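Local coordinates for cellulosome anchoring protein cohesin region (Clostridium thermocellum, PDB 4DH2), which binds a type I dockerin through its cohesin domain, a pairing that probably tethers cellulosomal components to the cell surface, at residues V41-L53 and G102-T114. Residues are numbered along the deposited sequence; the frame is centred on the assembly and turned at random.
Sequences VPSHGIQSFNLSL and GLIKTDGVFAKLT
Val41 meets Asp107 where the two segments first come together: its backbone N donates to Asp107 OD1 (2.9 Å), striking the syn side of the carboxylate 26° out of its plane. The other oxygen, OD2, takes the N-H of Asn40, so the carboxylate grips two successive amides. Val41 swings CG1 away from its own N (chi1 175°), which lays that methyl against the carbonyl oxygen of Ile104, while CG2 lies beside Asp107 OD1. Water 1 lies within hydrogen-bonding distance of both Val41 O and Lys105 O, though it has more acceptors nearby than protons to give. A type I turn from Pro42 to Gly45 follows, closed by Gly45 N donating to Pro42 O, and the extended aliphatic chain of Lys105 runs past Ser43 O. Gly45 CA sits 3.3 Å from Ile104 O in a CA-H...O contact and packs against Leu103 CB. Ile46 then forms a single antiparallel bridge with Ile104, a hydrogen-bonded pair: Ile46 N reaches Ile104 O at 2.8 Å and Ile104 N returns to Ile46 O at 2.9 Å. Past Gln47, whose side-chain NE2 is held by Asp94 OD1 and Asp95 O and whose CA and OE1 meet Leu103 CD2, the two backbones diverge and only side chains bridge the gap. Ile104 CD1 abuts the edge of the Phe49 ring at CE2 (3.8 Å). Phe49 and Phe110 pack obliquely, planes at 85°, and Leu51 CD2 touches Phe110 CZ at 3.6 Å; Leu53 and Leu113 meet more loosely through their CD1 methyls. This is core packing between the two faces of the cohesin beta sandwich. Strand 48-54 lies between strands 129-142 and 88-94, turning Ser48, Asn50 and Ser52 to the dockerin chain; strand 108-117, across the core, is flanked in its sheet by strands 60-67 and 31-39.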
ATOM      1  N   VAL A  41     -11.509   5.772 -10.757  1.00 23.07           N
ATOM      2  CA  VAL A  41     -10.204   6.409 -10.684  1.00 19.25           C
ATOM      3  C   VAL A  41     -10.266   7.788 -11.352  1.00 21.34           C
ATOM      4  O   VAL A  41     -10.744   7.904 -12.477  1.00 24.86           O
ATOM      5  CB  VAL A  41      -9.133   5.538 -11.365  1.00 20.60           C
ATOM      6  CG1 VAL A  41      -7.782   6.262 -11.398  1.00 19.82           C
ATOM      7  CG2 VAL A  41      -9.027   4.174 -10.654  1.00 21.71           C
ATOM      8  N   PRO A  42      -9.762   8.828 -10.668  1.00 20.54           N
ATOM      9  CA  PRO A  42      -9.721  10.135 -11.345  1.00 26.02           C
ATOM     10  C   PRO A  42      -8.947  10.057 -12.644  1.00 22.57           C
ATOM     11  O   PRO A  42      -7.823   9.543 -12.692  1.00 20.78           O
ATOM     12  CB  PRO A  42      -9.009  11.047 -10.342  1.00 21.21           C
ATOM     13  CG  PRO A  42      -9.299  10.383  -8.957  1.00 22.65           C
ATOM     14  CD  PRO A  42      -9.273   8.890  -9.278  1.00 22.89           C
ATOM     15  N   SER A  43      -9.520  10.616 -13.702  1.00 24.02           N
ATOM     16  CA  SER A  43      -8.864  10.558 -14.992  1.00 25.35           C
ATOM     17  C   SER A  43      -7.553  11.317 -15.012  1.00 22.16           C
ATOM     18  O   SER A  43      -6.699  11.036 -15.841  1.00 25.33           O
ATOM     19  CB  SER A  43      -9.805  11.093 -16.079  1.00 39.96           C
ATOM     20  OG  SER A  43     -10.100  12.444 -15.843  1.00 41.61           O
ATOM     21  N   HIS A  44      -7.364  12.285 -14.122  1.00 24.31           N
ATOM     22  CA  HIS A  44      -6.087  12.992 -14.132  1.00 25.54           C
ATOM     23  C   HIS A  44      -4.958  12.222 -13.455  1.00 28.21           C
ATOM     24  O   HIS A  44      -3.786  12.581 -13.598  1.00 24.60           O
ATOM     25  CB  HIS A  44      -6.199  14.428 -13.617  1.00 25.52           C
ATOM     26  CG  HIS A  44      -6.164  14.585 -12.126  1.00 22.99           C
ATOM     27  ND1 HIS A  44      -7.253  14.329 -11.326  1.00 27.45           N
ATOM     28  CD2 HIS A  44      -5.211  15.104 -11.314  1.00 24.17           C
ATOM     29  CE1 HIS A  44      -6.951  14.627 -10.070  1.00 23.25           C
ATOM     30  NE2 HIS A  44      -5.718  15.100 -10.038  1.00 22.68           N
ATOM     31  N   GLY A  45      -5.315  11.148 -12.757  1.00 23.03           N
ATOM     32  CA  GLY A  45      -4.345  10.126 -12.416  1.00 20.87           C
ATOM     33  C   GLY A  45      -3.802  10.111 -11.001  1.00 20.08           C
ATOM     34  O   GLY A  45      -3.591  11.153 -10.377  1.00 21.46           O
ATOM     35  N   ILE A  46      -3.561   8.892 -10.515  1.00 18.45           N
ATOM     36  CA  ILE A  46      -2.855   8.629  -9.269  1.00 14.15           C
ATOM     37  C   ILE A  46      -1.335   8.574  -9.504  1.00 18.15           C
ATOM     38  O   ILE A  46      -0.837   7.800 -10.332  1.00 19.22           O
ATOM     39  CB  ILE A  46      -3.283   7.275  -8.697  1.00 13.10           C
ATOM     40  CG1 ILE A  46      -4.811   7.226  -8.519  1.00 18.28           C
ATOM     41  CG2 ILE A  46      -2.592   6.966  -7.351  1.00 16.76           C
ATOM     42  CD1 ILE A  46      -5.355   5.814  -8.380  1.00 19.34           C
ATOM     43  N   GLN A  47      -0.617   9.385  -8.744  1.00 15.91           N
ATOM     44  CA  GLN A  47       0.842   9.360  -8.692  1.00 18.94           C
ATOM     45  C   GLN A  47       1.365   8.293  -7.746  1.00 17.68           C
ATOM     46  O   GLN A  47       2.350   7.582  -8.041  1.00 16.45           O
ATOM     47  CB  GLN A  47       1.327  10.738  -8.235  1.00 16.51           C
ATOM     48  CG  GLN A  47       2.771  10.811  -7.766  1.00 17.60           C
ATOM     49  CD  GLN A  47       3.733  10.715  -8.933  1.00 20.54           C
ATOM     50  OE1 GLN A  47       3.597  11.436  -9.915  1.00 21.18           O
ATOM     51  NE2 GLN A  47       4.673   9.794  -8.847  1.00 17.34           N
ATOM     52  N   SER A  48       0.721   8.161  -6.592  1.00 16.33           N
ATOM     53  CA  SER A  48       1.224   7.240  -5.597  1.00 14.09           C
ATOM     54  C   SER A  48       0.097   6.786  -4.669  1.00 13.41           C
ATOM     55  O   SER A  48      -0.835   7.555  -4.390  1.00 15.34           O
ATOM     56  CB  SER A  48       2.298   7.905  -4.758  1.00 15.44           C
ATOM     57  OG  SER A  48       2.767   7.045  -3.722  1.00 18.36           O
ATOM     58  N   PHE A  49       0.216   5.562  -4.176  1.00 16.30           N
ATOM     59  CA  PHE A  49      -0.685   5.121  -3.117  1.00 17.60           C
ATOM     60  C   PHE A  49      -0.011   4.142  -2.221  1.00 16.89           C
ATOM     61  O   PHE A  49       0.947   3.466  -2.611  1.00 15.55           O
ATOM     62  CB  PHE A  49      -1.999   4.548  -3.672  1.00 16.21           C
ATOM     63  CG  PHE A  49      -1.869   3.190  -4.364  1.00 17.96           C
ATOM     64  CD1 PHE A  49      -1.795   2.013  -3.638  1.00 18.40           C
ATOM     65  CD2 PHE A  49      -1.854   3.117  -5.744  1.00 17.58           C
ATOM     66  CE1 PHE A  49      -1.721   0.800  -4.287  1.00 19.11           C
ATOM     67  CE2 PHE A  49      -1.768   1.924  -6.393  1.00 14.30           C
ATOM     68  CZ  PHE A  49      -1.698   0.751  -5.665  1.00 16.56           C
ATOM     69  N   ASN A  50      -0.511   4.067  -0.991  1.00 14.60           N
ATOM     70  CA  ASN A  50       0.019   3.177   0.024  1.00 16.12           C
ATOM     71  C   ASN A  50      -1.230   2.701   0.749  1.00 15.68           C
ATOM     72  O   ASN A  50      -2.026   3.528   1.242  1.00 16.18           O
ATOM     73  CB  ASN A  50       0.970   4.017   0.870  1.00 15.04           C
ATOM     74  CG  ASN A  50       1.682   3.278   2.000  1.00 17.47           C
ATOM     75  OD1 ASN A  50       2.014   3.929   2.983  1.00 19.55           O
ATOM     76  ND2 ASN A  50       1.959   1.976   1.870  1.00 17.21           N
ATOM     77  N   LEU A  51      -1.418   1.378   0.767  1.00 17.83           N
ATOM     78  CA  LEU A  51      -2.671   0.768   1.225  1.00 20.84           C
ATOM     79  C   LEU A  51      -2.312  -0.509   1.997  1.00 17.93           C
ATOM     80  O   LEU A  51      -1.403  -1.231   1.562  1.00 19.17           O
ATOM     81  CB  LEU A  51      -3.507   0.426  -0.024  1.00 25.16           C
ATOM     82  CG  LEU A  51      -4.829  -0.313   0.091  1.00 33.23           C
ATOM     83  CD1 LEU A  51      -5.717   0.436   1.009  1.00 42.11           C
ATOM     84  CD2 LEU A  51      -5.429  -0.356  -1.284  1.00 42.52           C
ATOM     85  N   SER A  52      -2.998  -0.773   3.114  1.00 20.12           N
ATOM     86  CA  SER A  52      -2.839  -2.031   3.884  1.00 21.32           C
ATOM     87  C   SER A  52      -4.143  -2.812   3.895  1.00 14.76           C
ATOM     88  O   SER A  52      -5.251  -2.213   4.028  1.00 17.30           O
ATOM     89  CB  SER A  52      -2.516  -1.732   5.368  1.00 23.39           C
ATOM     90  OG  SER A  52      -1.228  -1.175   5.497  1.00 41.91           O
ATOM     91  N   LEU A  53      -4.001  -4.131   3.836  1.00 20.65           N
ATOM     92  CA  LEU A  53      -5.108  -5.066   4.042  1.00 19.25           C
ATOM     93  C   LEU A  53      -4.749  -6.020   5.152  1.00 22.67           C
ATOM     94  O   LEU A  53      -3.569  -6.333   5.356  1.00 20.61           O
ATOM     95  CB  LEU A  53      -5.305  -5.913   2.779  1.00 19.33           C
ATOM     96  CG  LEU A  53      -5.727  -5.255   1.484  1.00 41.36           C
ATOM     97  CD1 LEU A  53      -5.882  -6.348   0.432  1.00 44.41           C
ATOM     98  CD2 LEU A  53      -7.008  -4.500   1.657  1.00 45.84           C
ATOM     99  N   GLY A 102       3.298   7.789 -16.025  1.00 22.29           N
ATOM    100  CA  GLY A 102       2.887   6.479 -15.572  1.00 20.84           C
ATOM    101  C   GLY A 102       1.883   6.578 -14.430  1.00 17.51           C
ATOM    102  O   GLY A 102       1.919   5.766 -13.497  1.00 22.91           O
ATOM    103  N   LEU A 103       1.007   7.581 -14.498  1.00 20.81           N
ATOM    104  CA  LEU A 103      -0.048   7.720 -13.489  1.00 17.04           C
ATOM    105  C   LEU A 103      -1.104   6.682 -13.719  1.00 24.17           C
ATOM    106  O   LEU A 103      -1.350   6.266 -14.860  1.00 21.79           O
ATOM    107  CB  LEU A 103      -0.698   9.108 -13.579  1.00 20.16           C
ATOM    108  CG  LEU A 103       0.262  10.301 -13.526  1.00 19.45           C
ATOM    109  CD1 LEU A 103      -0.464  11.613 -13.820  1.00 22.28           C
ATOM    110  CD2 LEU A 103       1.016  10.363 -12.179  1.00 20.84           C
ATOM    111  N   ILE A 104      -1.774   6.261 -12.653  1.00 20.18           N
ATOM    112  CA  ILE A 104      -2.869   5.323 -12.832  1.00 17.30           C
ATOM    113  C   ILE A 104      -4.154   6.105 -13.098  1.00 22.52           C
ATOM    114  O   ILE A 104      -4.585   6.887 -12.249  1.00 22.35           O
ATOM    115  CB  ILE A 104      -3.050   4.407 -11.619  1.00 20.05           C
ATOM    116  CG1 ILE A 104      -1.790   3.569 -11.411  1.00 18.19           C
ATOM    117  CG2 ILE A 104      -4.258   3.484 -11.804  1.00 22.61           C
ATOM    118  CD1 ILE A 104      -1.807   2.785 -10.130  1.00 19.11           C
ATOM    119  N   LYS A 105      -4.729   5.908 -14.292  1.00 22.63           N
ATOM    120  CA  LYS A 105      -5.885   6.693 -14.753  1.00 22.03           C
ATOM    121  C   LYS A 105      -7.076   5.830 -15.126  1.00 28.78           C
ATOM    122  O   LYS A 105      -8.113   6.347 -15.553  1.00 32.27           O
ATOM    123  CB  LYS A 105      -5.510   7.520 -15.988  1.00 25.96           C
ATOM    124  CG  LYS A 105      -4.428   8.544 -15.725  1.00 25.98           C
ATOM    125  CD  LYS A 105      -4.049   9.272 -17.019  1.00 30.63           C
ATOM    126  CE  LYS A 105      -3.178  10.461 -16.726  1.00 30.75           C
ATOM    127  NZ  LYS A 105      -2.693  11.142 -17.987  1.00 38.20           N
ATOM    128  N   THR A 106      -6.918   4.518 -14.962  1.00 20.43           N
ATOM    129  CA  THR A 106      -7.870   3.528 -15.443  1.00 27.54           C
ATOM    130  C   THR A 106      -8.425   2.640 -14.326  1.00 27.45           C
ATOM    131  O   THR A 106      -7.682   2.240 -13.439  1.00 24.69           O
ATOM    132  CB  THR A 106      -7.154   2.622 -16.442  1.00 29.38           C
ATOM    133  OG1 THR A 106      -6.652   3.431 -17.511  1.00 34.18           O
ATOM    134  CG2 THR A 106      -8.110   1.567 -16.999  1.00 36.93           C
ATOM    135  N   ASP A 107      -9.720   2.314 -14.389  1.00 20.57           N
ATOM    136  CA  ASP A 107     -10.345   1.422 -13.417  1.00 22.71           C
ATOM    137  C   ASP A 107      -9.944  -0.019 -13.688  1.00 26.33           C
ATOM    138  O   ASP A 107      -9.719  -0.404 -14.831  1.00 26.55           O
ATOM    139  CB  ASP A 107     -11.862   1.489 -13.510  1.00 23.66           C
ATOM    140  CG  ASP A 107     -12.423   2.792 -13.045  1.00 30.47           C
ATOM    141  OD1 ASP A 107     -11.619   3.697 -12.767  1.00 29.50           O
ATOM    142  OD2 ASP A 107     -13.673   2.913 -12.965  1.00 30.58           O
ATOM    143  N   GLY A 108      -9.919  -0.836 -12.653  1.00 25.84           N
ATOM    144  CA  GLY A 108      -9.601  -2.240 -12.837  1.00 30.99           C
ATOM    145  C   GLY A 108      -8.846  -2.841 -11.677  1.00 25.95           C
ATOM    146  O   GLY A 108      -8.850  -2.315 -10.552  1.00 22.53           O
ATOM    147  N   VAL A 109      -8.198  -3.970 -11.939  1.00 23.12           N
ATOM    148  CA  VAL A 109      -7.515  -4.692 -10.882  1.00 24.34           C
ATOM    149  C   VAL A 109      -6.155  -4.060 -10.609  1.00 23.42           C
ATOM    150  O   VAL A 109      -5.347  -3.890 -11.528  1.00 27.72           O
ATOM    151  CB  VAL A 109      -7.325  -6.181 -11.267  1.00 25.72           C
ATOM    152  CG1 VAL A 109      -6.442  -6.883 -10.256  1.00 27.63           C
ATOM    153  CG2 VAL A 109      -8.683  -6.850 -11.393  1.00 29.03           C
ATOM    154  N   PHE A 110      -5.916  -3.675  -9.351  1.00 22.95           N
ATOM    155  CA  PHE A 110      -4.625  -3.098  -8.973  1.00 20.71           C
ATOM    156  C   PHE A 110      -3.678  -4.126  -8.367  1.00 25.05           C
ATOM    157  O   PHE A 110      -2.456  -3.923  -8.361  1.00 22.21           O
ATOM    158  CB  PHE A 110      -4.789  -1.885  -8.029  1.00 20.82           C
ATOM    159  CG  PHE A 110      -5.068  -2.240  -6.579  1.00 19.38           C
ATOM    160  CD1 PHE A 110      -4.034  -2.432  -5.678  1.00 20.78           C
ATOM    161  CD2 PHE A 110      -6.369  -2.305  -6.113  1.00 17.64           C
ATOM    162  CE1 PHE A 110      -4.301  -2.691  -4.339  1.00 25.24           C
ATOM    163  CE2 PHE A 110      -6.640  -2.555  -4.796  1.00 21.06           C
ATOM    164  CZ  PHE A 110      -5.602  -2.763  -3.901  1.00 21.99           C
ATOM    165  N   ALA A 111      -4.221  -5.227  -7.862  1.00 27.18           N
ATOM    166  CA  ALA A 111      -3.382  -6.305  -7.353  1.00 21.97           C
ATOM    167  C   ALA A 111      -4.192  -7.580  -7.262  1.00 24.21           C
ATOM    168  O   ALA A 111      -5.422  -7.545  -7.162  1.00 23.81           O
ATOM    169  CB  ALA A 111      -2.804  -5.946  -6.027  1.00 21.96           C
ATOM    170  N   LYS A 112      -3.506  -8.716  -7.322  1.00 22.46           N
ATOM    171  CA  LYS A 112      -4.164  -9.987  -7.092  1.00 28.30           C
ATOM    172  C   LYS A 112      -3.415 -10.699  -5.978  1.00 20.65           C
ATOM    173  O   LYS A 112      -2.176 -10.815  -6.024  1.00 23.13           O
ATOM    174  CB  LYS A 112      -4.116 -10.849  -8.363  1.00 34.96           C
ATOM    175  CG  LYS A 112      -4.961 -10.331  -9.499  1.00 44.77           C
ATOM    176  CD  LYS A 112      -4.869 -11.263 -10.715  1.00 62.19           C
ATOM    177  CE  LYS A 112      -5.861 -10.852 -11.810  1.00 75.92           C
ATOM    178  NZ  LYS A 112      -5.355  -9.745 -12.695  1.00 77.33           N
ATOM    179  N   LEU A 113      -4.156 -11.209  -4.998  1.00 23.14           N
ATOM    180  CA  LEU A 113      -3.559 -12.005  -3.954  1.00 21.06           C
ATOM    181  C   LEU A 113      -3.724 -13.457  -4.369  1.00 26.12           C
ATOM    182  O   LEU A 113      -4.766 -13.811  -4.893  1.00 28.47           O
ATOM    183  CB  LEU A 113      -4.344 -11.848  -2.678  1.00 25.07           C
ATOM    184  CG  LEU A 113      -4.540 -10.412  -2.194  1.00 25.55           C
ATOM    185  CD1 LEU A 113      -5.295 -10.428  -0.888  1.00 24.03           C
ATOM    186  CD2 LEU A 113      -3.202  -9.741  -2.063  1.00 24.20           C
ATOM    187  N   THR A 114      -2.719 -14.286  -4.137  1.00 21.86           N
ATOM    188  CA  THR A 114      -2.910 -15.726  -4.272  1.00 20.64           C
ATOM    189  C   THR A 114      -2.865 -16.265  -2.869  1.00 19.42           C
ATOM    190  O   THR A 114      -1.845 -16.127  -2.178  1.00 24.65           O
ATOM    191  CB  THR A 114      -1.787 -16.373  -5.123  1.00 23.71           C
ATOM    192  OG1 THR A 114      -1.751 -15.762  -6.417  1.00 25.64           O
ATOM    193  CG2 THR A 114      -2.020 -17.886  -5.277  1.00 29.84           C
TER
HETATM  194  O   HOH W   1     -10.857   6.440 -14.692  1.00 42.89           O